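Local coordinates for periplasmic His/Glu/Gln/Arg/opine family-binding protein (Silicibacter pomeroyi, PDB 3I6V) that binds lysine and probably delivers it, and perhaps related amino acids, to an ABC transporter from the periplasm, at residues Thr6-Glu12 with Asn64-Ala70; Ile82-Gln86 with Arg192-Asp196. One frame throughout, in Å; residues are numbered along the deposited sequence.

In the fold
Both interactions lie in the same lobe of this family 3 solute-binding protein, their centres about 13 Å apart. Interaction 1 is mostly buried: strand 7-11 pairs in parallel with strand 67-68, backbone hydrogen bonds dominate, and the far end of the pairing runs out at the lysine pocket. Interaction 2 is only partly buried and joins strand 83-89 to helix 189-204 through carboxylates, a guanidinium, an amide and bridging waters, beside a sodium ion. F195 of that helix connects the two, its ring packing against M9 and T67 of interaction 1. Each contact has an arginine facing an aspartate, directly bonded in interaction 1, at long range and partly through waters in interaction 2.

Interaction 1 (Thr6-Glu12 with Asn64-Ala70); sequences TVRMGTE and NYDTIIA. With LYS (lysine), chain B.
In the parallel sheet of this lobe, strand 7-11 lies between 46-50 and 67-68; R8 and D66 lock the start of its pairing with 67-68. D66 OD2 takes the backbone N of R8 (2.9 Å, nearly straight at 172°) on its anti side, while D66 OD1 receives R8 NH1 in a salt bridge of 2.9 Å, from above the carboxylate plane. The guanidinium and carboxylate planes are 55° apart, and Y65 CA sits over the centre of one guanidinium face. A bend at chi3 (-54°) turns the R8 guanidinium back to this carboxylate, which also pairs with R185. A leucine in place of R8 would probably leave D66 without one of its two arginine mates and uncover the backbone at Y65. R8 O is gripped by two donors, D66 N and T67 N. The parallel pairing then continues with G10 N to T67 O and I69 N to G10 O (2.9 Å). G10 CA makes an off-centre CH-pi contact with the Y65 ring, whose OH is bonded to I56 O. On the sheet face bearing M9 and T67, the M9 sulfur lies 3.4 Å from T67 OG1. T11 OG1 donates to I69 O at 2.8 Å. As in other periplasmic binding proteins, the C-terminal end of the strand leads to the cleft between the lobes, where OE1 of the extended E12 side chain accepts a hydrogen bond of 2.7 Å from NZ of the bound lysine. A water links E12 OE1 to A70 O, weakly at the A70 end, and Q112 holds E12 OE2.

Interaction 2 (Ile82-Gln86 with Arg192-Asp196); sequences IDFTQ and RGKFD. With NA (sodium ion), chain C.
R192 and D83 face each other with their flat groups almost perpendicular, the carboxylate and guanidinium planes 88° apart. D83 OD2 stands off the guanidinium plane, 3.8 Å from R192 NH2, so the long pairing is electrostatic and uses no N-H. Three of the guanidinium N-H bonds go in plane to waters, one each on NE, NH2 and NH1; the last water also reaches F84 O and D196 OD1. The waters on NE and NH2 also lie near D83 OD2, the first only weakly bonded to it. The R192 chain leaves the helix anti to its backbone N and bends at chi3, which lays CD 3.4 Å from F84 O. At the other end, the Q86 and D196 side chains lie alongside one another, pointing opposite ways, amide and carboxylate planes 51° apart. D196 OD2 accepts the Q86 backbone N on its syn lone pair (2.9 Å, 166°) and Q86 NE2 from the anti side, out of the carboxylate plane (3.2 Å). K203 holds Q86 OE1, and T200 also meets NE2. Between these polar ends T85 CG2 rests against F195 CB at 4.0 Å, while T85 OG1 bonds to Q86 O and to M182 N of the antiparallel partner strand 180-184. Strand 83-85 and helix 192-196 run nearly parallel, so the start of the strand segment meets R192 and its end meets D196, about one turn later. Across the D83 carboxylate, OD1 binds the sodium ion at 2.4 Å, alongside I82 O, D79 and E186. One carboxylate thus serves a metal on one oxygen and a hydrated arginine on the other, and both positive charges would probably stabilise its ionised form.

Interaction 1 (Thr6-Glu12 with Asn64-Ala70)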
ATOM      1  N   THR A   6      -1.552 -23.902   7.138  1.00 37.51           N
ATOM      2  CA  THR A   6      -0.610 -22.911   6.555  1.00 37.73           C
ATOM      3  C   THR A   6      -1.419 -21.841   5.858  1.00 35.81           C
ATOM      4  O   THR A   6      -2.255 -22.142   4.988  1.00 38.11           O
ATOM      5  CB  THR A   6       0.337 -23.548   5.511  1.00 38.24           C
ATOM      6  OG1 THR A   6       0.921 -24.727   6.066  1.00 42.82           O
ATOM      7  CG2 THR A   6       1.469 -22.599   5.122  1.00 38.99           C
ATOM      8  N   VAL A   7      -1.161 -20.591   6.211  1.00 33.36           N
ATOM      9  CA  VAL A   7      -1.841 -19.476   5.560  0.50 31.48           C
ATOM     10  C   VAL A   7      -0.933 -18.891   4.480  1.00 30.88           C
ATOM     11  O   VAL A   7       0.222 -18.549   4.730  1.00 31.34           O
ATOM     12  CB  VAL A   7      -2.307 -18.386   6.563  0.50 31.48           C
ATOM     13  CG1 VAL A   7      -1.140 -17.800   7.324  0.50 29.38           C
ATOM     14  CG2 VAL A   7      -3.091 -17.281   5.840  0.50 30.46           C
ATOM     15  N   ARG A   8      -1.459 -18.790   3.272  1.00 29.11           N
ATOM     16  CA  ARG A   8      -0.714 -18.190   2.183  1.00 27.30           C
ATOM     17  C   ARG A   8      -0.952 -16.658   2.205  1.00 26.35           C
ATOM     18  O   ARG A   8      -2.089 -16.191   2.010  1.00 26.00           O
ATOM     19  CB  ARG A   8      -1.135 -18.851   0.879  1.00 27.63           C
ATOM     20  CG  ARG A   8      -0.580 -20.327   0.729  1.00 29.53           C
ATOM     21  CD  ARG A   8      -1.291 -21.013  -0.436  1.00 33.30           C
ATOM     22  NE  ARG A   8      -2.732 -20.880  -0.176  1.00 39.39           N
ATOM     23  CZ  ARG A   8      -3.705 -21.043  -1.070  1.00 41.26           C
ATOM     24  NH1 ARG A   8      -4.967 -20.853  -0.694  1.00 39.95           N
ATOM     25  NH2 ARG A   8      -3.424 -21.390  -2.326  1.00 41.18           N
ATOM     26  N   MET A   9       0.096 -15.911   2.541  1.00 24.19           N
ATOM     27  CA  MET A   9       0.040 -14.453   2.644  1.00 24.32           C
ATOM     28  C   MET A   9       0.390 -13.853   1.284  1.00 23.73           C
ATOM     29  O   MET A   9       1.523 -14.020   0.813  1.00 23.81           O
ATOM     30  CB  MET A   9       1.004 -13.954   3.740  1.00 23.66           C
ATOM     31  CG  MET A   9       0.749 -14.629   5.115  1.00 25.37           C
ATOM     32  SD  MET A   9      -0.642 -13.980   6.110  1.00 17.90           S
ATOM     33  CE  MET A   9       0.051 -12.463   6.615  1.00 22.06           C
ATOM     34  N   GLY A  10      -0.579 -13.197   0.643  1.00 22.29           N
ATOM     35  CA  GLY A  10      -0.373 -12.584  -0.669  1.00 22.34           C
ATOM     36  C   GLY A  10       0.057 -11.117  -0.570  1.00 23.38           C
ATOM     37  O   GLY A  10      -0.552 -10.324   0.163  1.00 22.20           O
ATOM     38  N   THR A  11       1.095 -10.750  -1.328  1.00 22.99           N
ATOM     39  CA  THR A  11       1.575  -9.391  -1.390  1.00 23.03           C
ATOM     40  C   THR A  11       2.036  -9.060  -2.806  1.00 24.45           C
ATOM     41  O   THR A  11       2.200  -9.979  -3.657  1.00 24.38           O
ATOM     42  CB  THR A  11       2.662  -9.096  -0.318  1.00 23.86           C
ATOM     43  OG1 THR A  11       2.820  -7.675  -0.183  1.00 24.82           O
ATOM     44  CG2 THR A  11       4.031  -9.753  -0.645  1.00 22.15           C
ATOM     45  N   GLU A  12       2.214  -7.756  -3.062  1.00 23.11           N
ATOM     46  CA  GLU A  12       2.596  -7.280  -4.379  1.00 24.21           C
ATOM     47  C   GLU A  12       4.110  -7.491  -4.637  1.00 24.16           C
ATOM     48  O   GLU A  12       4.495  -7.804  -5.745  1.00 23.70           O
ATOM     49  CB  GLU A  12       2.268  -5.792  -4.520  1.00 23.50           C
ATOM     50  CG  GLU A  12       2.466  -5.232  -5.913  1.00 23.24           C
ATOM     51  CD  GLU A  12       2.151  -3.716  -6.029  1.00 25.05           C
ATOM     52  OE1 GLU A  12       1.938  -3.025  -5.000  1.00 26.02           O
ATOM     53  OE2 GLU A  12       2.140  -3.215  -7.167  1.00 25.33           O
ATOM     54  N   ASN A  64      -5.835 -18.530  -4.849  1.00 28.20           N
ATOM     55  CA  ASN A  64      -4.370 -18.622  -5.009  1.00 28.08           C
ATOM     56  C   ASN A  64      -3.575 -18.391  -3.730  1.00 27.19           C
ATOM     57  O   ASN A  64      -2.429 -18.858  -3.601  1.00 26.67           O
ATOM     58  CB  ASN A  64      -3.847 -17.653  -6.071  1.00 29.35           C
ATOM     59  CG  ASN A  64      -4.343 -17.977  -7.476  1.00 32.74           C
ATOM     60  OD1 ASN A  64      -5.310 -18.710  -7.663  1.00 34.05           O
ATOM     61  ND2 ASN A  64      -3.687 -17.385  -8.475  1.00 34.81           N
ATOM     62  N   TYR A  65      -4.160 -17.635  -2.796  1.00 24.64           N
ATOM     63  CA  TYR A  65      -3.570 -17.394  -1.488  1.00 23.30           C
ATOM     64  C   TYR A  65      -4.739 -16.989  -0.587  1.00 23.35           C
ATOM     65  O   TYR A  65      -5.892 -16.957  -1.051  1.00 23.31           O
ATOM     66  CB  TYR A  65      -2.473 -16.296  -1.518  1.00 23.00           C
ATOM     67  CG  TYR A  65      -2.780 -15.211  -2.508  1.00 23.07           C
ATOM     68  CD1 TYR A  65      -2.379 -15.336  -3.842  1.00 23.27           C
ATOM     69  CD2 TYR A  65      -3.521 -14.073  -2.136  1.00 21.32           C
ATOM     70  CE1 TYR A  65      -2.690 -14.359  -4.791  1.00 22.08           C
ATOM     71  CE2 TYR A  65      -3.837 -13.066  -3.094  1.00 20.48           C
ATOM     72  CZ  TYR A  65      -3.421 -13.224  -4.408  1.00 19.92           C
ATOM     73  OH  TYR A  65      -3.706 -12.295  -5.377  1.00 20.72           O
ATOM     74  N   ASP A  66      -4.447 -16.674   0.672  1.00 22.54           N
ATOM     75  CA  ASP A  66      -5.519 -16.517   1.658  1.00 22.53           C
ATOM     76  C   ASP A  66      -5.689 -15.128   2.238  1.00 21.67           C
ATOM     77  O   ASP A  66      -6.720 -14.862   2.872  1.00 22.86           O
ATOM     78  CB  ASP A  66      -5.339 -17.527   2.800  1.00 22.78           C
ATOM     79  CG  ASP A  66      -5.204 -18.955   2.277  1.00 23.93           C
ATOM     80  OD1 ASP A  66      -6.079 -19.404   1.503  1.00 26.92           O
ATOM     81  OD2 ASP A  66      -4.180 -19.600   2.591  1.00 25.37           O
ATOM     82  N   THR A  67      -4.692 -14.272   2.088  1.00 19.63           N
ATOM     83  CA  THR A  67      -4.806 -12.899   2.564  1.00 20.32           C
ATOM     84  C   THR A  67      -4.162 -11.941   1.571  1.00 20.25           C
ATOM     85  O   THR A  67      -3.310 -12.357   0.756  1.00 20.37           O
ATOM     86  CB  THR A  67      -4.107 -12.674   3.936  1.00 20.62           C
ATOM     87  OG1 THR A  67      -2.678 -12.689   3.739  1.00 23.01           O
ATOM     88  CG2 THR A  67      -4.482 -13.735   4.961  1.00 19.81           C
ATOM     89  N   ILE A  68      -4.557 -10.673   1.632  1.00 19.40           N
ATOM     90  CA  ILE A  68      -3.810  -9.609   0.950  1.00 20.42           C
ATOM     91  C   ILE A  68      -3.214  -8.710   2.019  1.00 20.82           C
ATOM     92  O   ILE A  68      -3.954  -8.189   2.845  1.00 19.96           O
ATOM     93  CB  ILE A  68      -4.713  -8.792   0.009  1.00 19.53           C
ATOM     94  CG1 ILE A  68      -5.218  -9.681  -1.130  1.00 20.47           C
ATOM     95  CG2 ILE A  68      -3.960  -7.564  -0.556  1.00 20.96           C
ATOM     96  CD1 ILE A  68      -6.307  -8.988  -1.982  1.00 20.40           C
ATOM     97  N   ILE A  69      -1.884  -8.586   2.047  1.00 20.74           N
ATOM     98  CA  ILE A  69      -1.231  -7.655   2.945  1.00 21.74           C
ATOM     99  C   ILE A  69      -0.233  -6.898   2.050  1.00 22.99           C
ATOM    100  O   ILE A  69       0.872  -7.384   1.764  1.00 23.02           O
ATOM    101  CB  ILE A  69      -0.597  -8.372   4.170  1.00 22.42           C
ATOM    102  CG1 ILE A  69       0.021  -7.371   5.159  1.00 22.99           C
ATOM    103  CG2 ILE A  69       0.393  -9.512   3.736  1.00 24.12           C
ATOM    104  CD1 ILE A  69       0.558  -8.059   6.465  1.00 25.07           C
ATOM    105  N   ALA A  70      -0.673  -5.754   1.529  1.00 22.02           N
ATOM    106  CA  ALA A  70      -0.044  -5.159   0.344  1.00 21.80           C
ATOM    107  C   ALA A  70      -0.373  -3.674   0.264  1.00 22.19           C
ATOM    108  O   ALA A  70      -0.725  -3.163  -0.805  1.00 24.27           O
ATOM    109  CB  ALA A  70      -0.535  -5.897  -0.958  1.00 20.66           C
TER
HETATM  110  N   LYS B   1      -3.394   2.506  -0.430  1.00 19.25           N
HETATM  111  CA  LYS B   1      -3.732   2.779  -1.866  1.00 19.15           C
HETATM  112  C   LYS B   1      -4.872   1.902  -2.332  1.00 19.85           C
HETATM  113  O   LYS B   1      -5.269   0.996  -1.586  1.00 20.69           O
HETATM  114  CB  LYS B   1      -2.491   2.559  -2.766  1.00 18.75           C
HETATM  115  CG  LYS B   1      -2.009   1.112  -2.864  1.00 17.98           C
HETATM  116  CD  LYS B   1      -0.708   1.039  -3.737  1.00 20.74           C
HETATM  117  CE  LYS B   1      -0.194  -0.431  -3.954  1.00 20.73           C
HETATM  118  NZ  LYS B   1       1.150  -0.416  -4.728  1.00 20.25           N
HETATM  119  OXT LYS B   1      -5.396   2.072  -3.471  1.00 20.47           O
HETATM  120  O   HOH W   1       1.497  -3.396  -2.366  1.00 25.14           O

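Interaction 2 (Ile82-Gln86 with Arg192-Asp196)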
ATOM      1  N   ILE A  82     -14.475  -8.306  -1.078  1.00 17.90           N
ATOM      2  CA  ILE A  82     -13.643  -8.946  -0.057  1.00 18.01           C
ATOM      3  C   ILE A  82     -13.976  -8.336   1.302  1.00 17.73           C
ATOM      4  O   ILE A  82     -14.712  -7.350   1.339  1.00 17.12           O
ATOM      5  CB  ILE A  82     -12.102  -8.748  -0.351  1.00 17.41           C
ATOM      6  CG1 ILE A  82     -11.738  -7.272  -0.363  1.00 18.15           C
ATOM      7  CG2 ILE A  82     -11.705  -9.439  -1.687  1.00 19.50           C
ATOM      8  CD1 ILE A  82     -10.192  -6.998  -0.297  1.00 20.87           C
ATOM      9  N   ASP A  83     -13.403  -8.880   2.381  1.00 17.20           N
ATOM     10  CA  ASP A  83     -13.558  -8.326   3.732  1.00 18.76           C
ATOM     11  C   ASP A  83     -12.207  -7.894   4.304  1.00 19.30           C
ATOM     12  O   ASP A  83     -11.185  -8.528   4.046  1.00 20.10           O
ATOM     13  CB  ASP A  83     -14.171  -9.366   4.674  1.00 17.92           C
ATOM     14  CG  ASP A  83     -15.713  -9.411   4.618  1.00 21.09           C
ATOM     15  OD1 ASP A  83     -16.391  -8.581   3.944  1.00 22.55           O
ATOM     16  OD2 ASP A  83     -16.261 -10.344   5.243  1.00 25.53           O
ATOM     17  N   PHE A  84     -12.201  -6.818   5.075  1.00 19.25           N
ATOM     18  CA  PHE A  84     -10.941  -6.289   5.644  1.00 19.21           C
ATOM     19  C   PHE A  84     -10.857  -6.527   7.158  1.00 19.48           C
ATOM     20  O   PHE A  84     -11.889  -6.531   7.840  1.00 18.72           O
ATOM     21  CB  PHE A  84     -10.845  -4.786   5.398  1.00 19.14           C
ATOM     22  CG  PHE A  84     -10.561  -4.409   3.967  1.00 19.07           C
ATOM     23  CD1 PHE A  84     -11.602  -4.040   3.121  1.00 18.37           C
ATOM     24  CD2 PHE A  84      -9.239  -4.376   3.485  1.00 21.59           C
ATOM     25  CE1 PHE A  84     -11.361  -3.669   1.791  1.00 20.07           C
ATOM     26  CE2 PHE A  84      -8.965  -3.991   2.159  1.00 21.17           C
ATOM     27  CZ  PHE A  84     -10.021  -3.638   1.309  1.00 20.75           C
ATOM     28  N   THR A  85      -9.641  -6.721   7.674  1.00 19.26           N
ATOM     29  CA  THR A  85      -9.366  -6.546   9.109  1.00 19.34           C
ATOM     30  C   THR A  85      -9.501  -5.070   9.431  1.00 19.34           C
ATOM     31  O   THR A  85      -9.670  -4.255   8.527  1.00 19.39           O
ATOM     32  CB  THR A  85      -7.896  -6.985   9.475  1.00 19.20           C
ATOM     33  OG1 THR A  85      -6.942  -6.142   8.796  1.00 19.21           O
ATOM     34  CG2 THR A  85      -7.647  -8.425   9.118  1.00 16.32           C
ATOM     35  N   GLN A  86      -9.377  -4.712  10.708  1.00 19.60           N
ATOM     36  CA  GLN A  86      -9.140  -3.340  11.096  1.00 20.32           C
ATOM     37  C   GLN A  86      -7.845  -2.839  10.430  1.00 20.57           C
ATOM     38  O   GLN A  86      -7.019  -3.649   9.988  1.00 19.67           O
ATOM     39  CB  GLN A  86      -8.959  -3.274  12.626  1.00 21.28           C
ATOM     40  CG  GLN A  86      -7.701  -4.047  13.095  1.00 21.80           C
ATOM     41  CD  GLN A  86      -7.647  -4.133  14.605  1.00 24.00           C
ATOM     42  OE1 GLN A  86      -7.473  -3.125  15.299  1.00 25.46           O
ATOM     43  NE2 GLN A  86      -7.832  -5.322  15.111  1.00 22.84           N
ATOM     44  N   ARG A 192     -10.080 -14.180   9.517  1.00 22.30           N
ATOM     45  CA  ARG A 192     -10.045 -12.727   9.644  1.00 21.54           C
ATOM     46  C   ARG A 192     -10.083 -12.354  11.115  1.00 22.51           C
ATOM     47  O   ARG A 192      -9.377 -11.433  11.541  1.00 23.09           O
ATOM     48  CB  ARG A 192     -11.220 -12.078   8.870  1.00 21.93           C
ATOM     49  CG  ARG A 192     -11.379 -10.545   9.064  1.00 19.00           C
ATOM     50  CD  ARG A 192     -12.339  -9.932   7.991  1.00 17.67           C
ATOM     51  NE  ARG A 192     -13.667 -10.594   8.052  1.00 20.05           N
ATOM     52  CZ  ARG A 192     -14.598 -10.324   8.966  1.00 21.67           C
ATOM     53  NH1 ARG A 192     -14.362  -9.430   9.913  1.00 22.03           N
ATOM     54  NH2 ARG A 192     -15.762 -10.977   8.954  1.00 22.57           N
ATOM     55  N   GLY A 193     -10.904 -13.072  11.893  1.00 23.02           N
ATOM     56  CA  GLY A 193     -10.990 -12.856  13.335  1.00 23.56           C
ATOM     57  C   GLY A 193      -9.648 -13.121  14.049  1.00 23.76           C
ATOM     58  O   GLY A 193      -9.279 -12.373  14.934  1.00 24.80           O
ATOM     59  N   LYS A 194      -8.927 -14.169  13.654  1.00 24.11           N
ATOM     60  CA  LYS A 194      -7.567 -14.446  14.191  1.00 24.87           C
ATOM     61  C   LYS A 194      -6.597 -13.305  13.911  1.00 24.64           C
ATOM     62  O   LYS A 194      -5.868 -12.831  14.805  1.00 24.00           O
ATOM     63  CB  LYS A 194      -7.007 -15.766  13.633  1.00 25.15           C
ATOM     64  CG  LYS A 194      -7.596 -17.000  14.298  1.00 27.40           C
ATOM     65  CD  LYS A 194      -7.355 -18.260  13.451  1.00 28.49           C
ATOM     66  CE  LYS A 194      -7.952 -19.476  14.161  1.00 33.26           C
ATOM     67  NZ  LYS A 194      -7.432 -20.715  13.572  1.00 35.85           N
ATOM     68  N   PHE A 195      -6.631 -12.800  12.678  1.00 24.52           N
ATOM     69  CA  PHE A 195      -5.796 -11.672  12.361  1.00 23.62           C
ATOM     70  C   PHE A 195      -6.205 -10.440  13.105  1.00 23.84           C
ATOM     71  O   PHE A 195      -5.339  -9.690  13.537  1.00 23.54           O
ATOM     72  CB  PHE A 195      -5.691 -11.432  10.860  1.00 24.10           C
ATOM     73  CG  PHE A 195      -4.750 -12.370  10.200  1.00 24.52           C
ATOM     74  CD1 PHE A 195      -5.221 -13.363   9.367  1.00 24.62           C
ATOM     75  CD2 PHE A 195      -3.374 -12.288  10.473  1.00 24.35           C
ATOM     76  CE1 PHE A 195      -4.322 -14.274   8.755  1.00 27.46           C
ATOM     77  CE2 PHE A 195      -2.484 -13.166   9.880  1.00 24.18           C
ATOM     78  CZ  PHE A 195      -2.956 -14.156   9.013  1.00 25.50           C
ATOM     79  N   ASP A 196      -7.516 -10.220  13.245  1.00 24.06           N
ATOM     80  CA  ASP A 196      -7.975  -9.051  13.989  1.00 24.95           C
ATOM     81  C   ASP A 196      -7.514  -9.082  15.457  1.00 24.99           C
ATOM     82  O   ASP A 196      -7.078  -8.062  16.002  1.00 24.28           O
ATOM     83  CB  ASP A 196      -9.503  -8.880  13.880  1.00 25.56           C
ATOM     84  CG  ASP A 196      -9.905  -7.868  12.784  1.00 28.47           C
ATOM     85  OD1 ASP A 196     -10.946  -8.091  12.126  1.00 30.44           O
ATOM     86  OD2 ASP A 196      -9.187  -6.857  12.592  1.00 27.51           O
TER
HETATM   87 NA    NA C 279     -17.068  -7.350   1.992  1.00 17.71          NA
HETATM   88  O   HOH W   2     -13.900 -12.649   6.121  1.00 20.36           O
HETATM   89  O   HOH W   3     -16.378 -12.935   6.958  1.00 21.13           O
HETATM   90  O   HOH W   4     -12.622  -7.224  10.441  1.00 22.79           O